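Local atomic coordinates of erythrocyte membrane protein 1 (Plasmodium falciparum, PDB entry 2XU0), a protein that probably binds host cell surface receptors as a parasite adhesin, the part described here being its N-terminal segment and first Duffy-binding-like domain, linked to rosetting. Residues A[429-437]-A[450-458]. The protein carries 10 engineered substitutions. Numbering follows the deposited sequence. Where two conformers were deposited one is given.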
ATOM      1  N   ILE A 429      -0.541   9.269  17.999  1.00 48.77           N
ATOM      2  CA  ILE A 429      -1.058   9.212  16.627  1.00 46.48           C
ATOM      3  C   ILE A 429      -0.492  10.383  15.825  1.00 44.20           C
ATOM      4  O   ILE A 429      -0.126  10.202  14.671  1.00 42.27           O
ATOM      5  CB  ILE A 429      -2.616   9.061  16.524  1.00 49.98           C
ATOM      6  CG1 ILE A 429      -3.161   9.161  15.065  1.00 49.97           C
ATOM      7  CG2 ILE A 429      -3.342  10.046  17.413  1.00 51.17           C
ATOM      8  CD1 ILE A 429      -2.755   8.049  14.055  1.00 52.62           C
ATOM      9  N   ASP A 430      -0.354  11.551  16.472  1.00 38.39           N
ATOM     10  CA  ASP A 430       0.194  12.774  15.899  1.00 37.94           C
ATOM     11  C   ASP A 430       1.603  12.528  15.343  1.00 39.67           C
ATOM     12  O   ASP A 430       1.865  12.955  14.223  1.00 39.13           O
ATOM     13  CB  ASP A 430       0.214  13.911  16.936  1.00 41.75           C
ATOM     14  CG  ASP A 430      -1.075  14.102  17.731  0.80 59.64           C
ATOM     15  OD1 ASP A 430      -1.525  13.124  18.393  0.60 58.74           O
ATOM     16  OD2 ASP A 430      -1.596  15.242  17.755  0.60 69.46           O
ATOM     17  N   LYS A 431       2.493  11.806  16.085  1.00 34.22           N
ATOM     18  CA  LYS A 431       3.846  11.510  15.587  1.00 32.85           C
ATOM     19  C   LYS A 431       3.813  10.542  14.398  1.00 34.05           C
ATOM     20  O   LYS A 431       4.601  10.690  13.477  1.00 33.04           O
ATOM     21  CB  LYS A 431       4.789  11.011  16.699  1.00 35.63           C
ATOM     22  CG  LYS A 431       4.860  11.934  17.915  1.00 54.49           C
ATOM     23  CD  LYS A 431       5.551  13.277  17.651  1.00 66.57           C
ATOM     24  CE  LYS A 431       5.197  14.300  18.706  1.00 79.66           C
ATOM     25  NZ  LYS A 431       6.060  15.509  18.624  1.00 92.17           N
ATOM     26  N   PHE A 432       2.895   9.570  14.410  1.00 30.77           N
ATOM     27  CA  PHE A 432       2.744   8.638  13.301  1.00 29.69           C
ATOM     28  C   PHE A 432       2.175   9.356  12.063  1.00 33.09           C
ATOM     29  O   PHE A 432       2.570   9.022  10.948  1.00 31.82           O
ATOM     30  CB  PHE A 432       1.925   7.373  13.696  1.00 30.59           C
ATOM     31  CG  PHE A 432       1.826   6.404  12.535  1.00 31.70           C
ATOM     32  CD1 PHE A 432       2.850   5.504  12.272  1.00 33.03           C
ATOM     33  CD2 PHE A 432       0.729   6.430  11.674  1.00 32.78           C
ATOM     34  CE1 PHE A 432       2.800   4.669  11.148  1.00 34.67           C
ATOM     35  CE2 PHE A 432       0.673   5.593  10.564  1.00 35.10           C
ATOM     36  CZ  PHE A 432       1.710   4.713  10.306  1.00 34.15           C
ATOM     37  N   LEU A 433       1.265  10.345  12.256  1.00 28.76           N
ATOM     38  CA  LEU A 433       0.692  11.110  11.159  1.00 30.11           C
ATOM     39  C   LEU A 433       1.734  11.978  10.437  1.00 34.04           C
ATOM     40  O   LEU A 433       1.635  12.130   9.218  1.00 32.34           O
ATOM     41  CB  LEU A 433      -0.574  11.922  11.549  1.00 30.34           C
ATOM     42  CG  LEU A 433      -1.834  11.106  11.912  1.00 34.84           C
ATOM     43  CD1 LEU A 433      -2.987  12.022  12.353  1.00 35.07           C
ATOM     44  CD2 LEU A 433      -2.314  10.258  10.753  1.00 32.73           C
ATOM     45  N   ASN A 434       2.760  12.455  11.169  1.00 31.38           N
ATOM     46  CA  ASN A 434       3.898  13.214  10.628  1.00 32.70           C
ATOM     47  C   ASN A 434       4.664  12.339   9.649  1.00 33.98           C
ATOM     48  O   ASN A 434       5.130  12.846   8.645  1.00 34.52           O
ATOM     49  CB  ASN A 434       4.885  13.653  11.743  1.00 41.28           C
ATOM     50  CG  ASN A 434       4.385  14.646  12.762  1.00 61.55           C
ATOM     51  OD1 ASN A 434       4.896  14.712  13.886  0.80 51.08           O
ATOM     52  ND2 ASN A 434       3.422  15.479  12.394  0.80 55.71           N
ATOM     53  N   LEU A 435       4.781  11.029   9.922  1.00 29.12           N
ATOM     54  CA  LEU A 435       5.457  10.086   9.012  1.00 28.49           C
ATOM     55  C   LEU A 435       4.684   9.989   7.681  1.00 31.86           C
ATOM     56  O   LEU A 435       5.305   9.921   6.612  1.00 32.35           O
ATOM     57  CB  LEU A 435       5.568   8.689   9.653  1.00 28.17           C
ATOM     58  CG  LEU A 435       6.330   8.561  10.983  1.00 33.36           C
ATOM     59  CD1 LEU A 435       6.484   7.084  11.390  1.00 32.92           C
ATOM     60  CD2 LEU A 435       7.670   9.323  10.976  1.00 32.76           C
ATOM     61  N   LEU A 436       3.334  10.006   7.752  1.00 27.10           N
ATOM     62  CA  LEU A 436       2.487   9.952   6.561  1.00 26.94           C
ATOM     63  C   LEU A 436       2.675  11.219   5.738  1.00 31.31           C
ATOM     64  O   LEU A 436       2.797  11.123   4.515  1.00 34.09           O
ATOM     65  CB  LEU A 436       1.000   9.689   6.896  1.00 26.22           C
ATOM     66  CG  LEU A 436       0.678   8.374   7.623  1.00 29.66           C
ATOM     67  CD1 LEU A 436      -0.792   8.283   7.882  1.00 29.70           C
ATOM     68  CD2 LEU A 436       1.191   7.125   6.851  1.00 28.61           C
ATOM     69  N   ASN A 437       2.759  12.381   6.404  1.00 25.77           N
ATOM     70  CA  ASN A 437       3.063  13.691   5.775  1.00 27.86           C
ATOM     71  C   ASN A 437       4.378  13.635   5.007  1.00 32.60           C
ATOM     72  O   ASN A 437       4.533  14.301   3.988  1.00 31.80           O
ATOM     73  CB  ASN A 437       3.204  14.804   6.854  1.00 26.09           C
ATOM     74  CG  ASN A 437       1.897  15.192   7.500  1.00 35.09           C
ATOM     75  OD1 ASN A 437       0.829  14.708   7.102  1.00 31.63           O
ATOM     76  ND2 ASN A 437       1.946  16.024   8.553  1.00 26.46           N
ATOM     77  N   ASN A 450      -1.365  24.362  -0.157  1.00 77.08           N
ATOM     78  CA  ASN A 450      -1.765  22.979  -0.442  1.00 75.04           C
ATOM     79  C   ASN A 450      -0.811  21.883   0.094  1.00 71.06           C
ATOM     80  O   ASN A 450      -0.683  20.819  -0.523  1.00 70.54           O
ATOM     81  CB  ASN A 450      -2.079  22.794  -1.941  1.00 79.86           C
ATOM     82  CG  ASN A 450      -0.946  23.134  -2.881  1.00110.51           C
ATOM     83  OD1 ASN A 450      -1.032  24.085  -3.660  1.00108.70           O
ATOM     84  ND2 ASN A 450       0.120  22.343  -2.869  1.00102.84           N
ATOM     85  N   LYS A 451      -0.163  22.136   1.245  1.00 61.45           N
ATOM     86  CA  LYS A 451       0.712  21.140   1.841  1.00 58.85           C
ATOM     87  C   LYS A 451      -0.124  20.113   2.600  1.00 55.21           C
ATOM     88  O   LYS A 451      -1.043  20.482   3.332  1.00 54.83           O
ATOM     89  CB  LYS A 451       1.839  21.768   2.705  1.00 62.75           C
ATOM     90  CG  LYS A 451       1.402  22.573   3.944  1.00 86.96           C
ATOM     91  CD  LYS A 451       1.501  21.781   5.267  1.00 97.62           C
ATOM     92  CE  LYS A 451       2.792  21.996   6.029  1.00107.52           C
ATOM     93  NZ  LYS A 451       3.925  21.227   5.446  1.00116.75           N
ATOM     94  N   ILE A 452       0.174  18.822   2.398  1.00 44.85           N
ATOM     95  CA  ILE A 452      -0.517  17.729   3.067  1.00 40.57           C
ATOM     96  C   ILE A 452      -0.119  17.715   4.535  1.00 40.70           C
ATOM     97  O   ILE A 452       1.077  17.716   4.842  1.00 41.06           O
ATOM     98  CB  ILE A 452      -0.200  16.377   2.376  1.00 41.78           C
ATOM     99  CG1 ILE A 452      -0.686  16.337   0.886  1.00 42.18           C
ATOM    100  CG2 ILE A 452      -0.710  15.203   3.198  1.00 39.33           C
ATOM    101  CD1 ILE A 452      -2.238  16.306   0.609  1.00 46.08           C
ATOM    102  N   ASP A 453      -1.124  17.725   5.440  1.00 32.60           N
ATOM    103  CA  ASP A 453      -0.916  17.650   6.889  1.00 29.05           C
ATOM    104  C   ASP A 453      -2.071  16.892   7.488  1.00 33.08           C
ATOM    105  O   ASP A 453      -3.157  17.461   7.709  1.00 33.92           O
ATOM    106  CB  ASP A 453      -0.712  19.031   7.538  1.00 28.98           C
ATOM    107  CG  ASP A 453      -0.328  19.005   9.024  1.00 34.22           C
ATOM    108  OD1 ASP A 453      -0.190  17.901   9.590  1.00 34.53           O
ATOM    109  OD2 ASP A 453      -0.144  20.083   9.605  1.00 44.93           O
ATOM    110  N   PHE A 454      -1.836  15.594   7.741  1.00 27.64           N
ATOM    111  CA  PHE A 454      -2.807  14.670   8.317  1.00 26.55           C
ATOM    112  C   PHE A 454      -3.207  15.049   9.745  1.00 33.53           C
ATOM    113  O   PHE A 454      -4.264  14.603  10.214  1.00 33.32           O
ATOM    114  CB  PHE A 454      -2.382  13.210   8.160  1.00 26.44           C
ATOM    115  CG  PHE A 454      -2.375  12.778   6.699  1.00 27.95           C
ATOM    116  CD1 PHE A 454      -3.566  12.691   5.972  1.00 28.86           C
ATOM    117  CD2 PHE A 454      -1.181  12.472   6.052  1.00 27.83           C
ATOM    118  CE1 PHE A 454      -3.561  12.293   4.622  1.00 29.73           C
ATOM    119  CE2 PHE A 454      -1.167  12.104   4.703  1.00 30.17           C
ATOM    120  CZ  PHE A 454      -2.355  12.008   3.997  1.00 29.68           C
ATOM    121  N   ASN A 455      -2.370  15.891  10.417  1.00 29.06           N
ATOM    122  CA  ASN A 455      -2.660  16.425  11.748  1.00 29.61           C
ATOM    123  C   ASN A 455      -3.608  17.641  11.653  1.00 33.86           C
ATOM    124  O   ASN A 455      -4.040  18.143  12.671  1.00 34.83           O
ATOM    125  CB  ASN A 455      -1.371  16.786  12.504  1.00 29.90           C
ATOM    126  CG  ASN A 455      -0.571  15.600  12.944  1.00 36.79           C
ATOM    127  OD1 ASN A 455       0.643  15.492  12.700  1.00 38.15           O
ATOM    128  ND2 ASN A 455      -1.231  14.655  13.553  1.00 29.71           N
ATOM    129  N   LYS A 456      -3.940  18.093  10.439  1.00 31.52           N
ATOM    130  CA  LYS A 456      -4.878  19.192  10.206  1.00 31.64           C
ATOM    131  C   LYS A 456      -5.878  18.708   9.145  1.00 35.73           C
ATOM    132  O   LYS A 456      -5.773  19.095   7.979  1.00 36.50           O
ATOM    133  CB  LYS A 456      -4.127  20.489   9.770  1.00 33.93           C
ATOM    134  CG  LYS A 456      -3.335  21.122  10.908  0.50 42.03           C
ATOM    135  CD  LYS A 456      -2.908  22.546  10.594  0.50 52.56           C
ATOM    136  CE  LYS A 456      -2.347  23.261  11.807  0.50 68.09           C
ATOM    137  NZ  LYS A 456      -3.389  23.547  12.837  0.50 80.18           N
ATOM    138  N   PRO A 457      -6.808  17.794   9.506  1.00 31.95           N
ATOM    139  CA  PRO A 457      -7.716  17.236   8.496  1.00 31.79           C
ATOM    140  C   PRO A 457      -8.520  18.265   7.712  1.00 35.85           C
ATOM    141  O   PRO A 457      -8.695  18.108   6.507  1.00 33.35           O
ATOM    142  CB  PRO A 457      -8.593  16.263   9.293  1.00 33.19           C
ATOM    143  CG  PRO A 457      -7.768  15.900  10.474  1.00 37.49           C
ATOM    144  CD  PRO A 457      -7.052  17.185  10.826  1.00 32.85           C
ATOM    145  N   ILE A 458      -8.951  19.332   8.371  1.00 36.18           N
ATOM    146  CA  ILE A 458      -9.705  20.401   7.702  1.00 38.75           C
ATOM    147  C   ILE A 458      -8.955  20.980   6.495  1.00 43.89           C
ATOM    148  O   ILE A 458      -9.562  21.126   5.445  1.00 43.74           O
ATOM    149  CB  ILE A 458     -10.253  21.428   8.742  1.00 42.50           C
ATOM    150  CG1 ILE A 458     -11.436  20.807   9.559  1.00 43.18           C
ATOM    151  CG2 ILE A 458     -10.653  22.781   8.143  1.00 46.37           C
ATOM    152  CD1 ILE A 458     -12.370  19.784   8.805  1.00 54.70           C
TER
HETATM  153  O   HOH W   1       3.443  16.914   3.759  1.00 38.75           O
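Asn437, in the last turn of helix 429-437, grips the loop that passes it with both ends of its amide. OD1 takes the backbone N-H of Phe454 at 2.9 Å, almost straight (175°) and in the carbonyl plane on a lone pair, while ND2 donates to Asp453 OD1 at 3.0 Å along a more bent path. Asparagine suits this place because one short side chain supplies an acceptor and a donor to neighbouring residues, and the two bonds together fix the rotation of its amide.

One turn back along the helix, Leu433 lies across the start of the Phe454 side chain at about a right angle, with CD2 3.9 Å from Phe454 CB. Leu436 sets CB obliquely against the Phe454 ring, 3.6 Å from Phe454 CD2. With CG anti to its carbonyl carbon (chi1 -67°), Phe454 turns its flat ring toward the helix, where Leu433 O and Asn437 N lie at the ring edge.

Residues 453-456 form a type I beta turn that leads into helix 457-460, with Lys456 at the N-cap, in the C-terminal subdomain of the Duffy-binding-like fold. Asp453 makes an Asx turn: its OD1 also accepts from Asn455 N at 3.1 Å, on the carboxylate face opposite that met by Asn437. A short acidic side chain thus ties the turn and helix 429-437 to one oxygen.

Farther out, a water lies within hydrogen-bonding distance of both Asn437 O and Ile452 O. Leu433 also packs on Phe391 of helix 371-407, whereas Leu436 and Ile452 rest on helix 311-338.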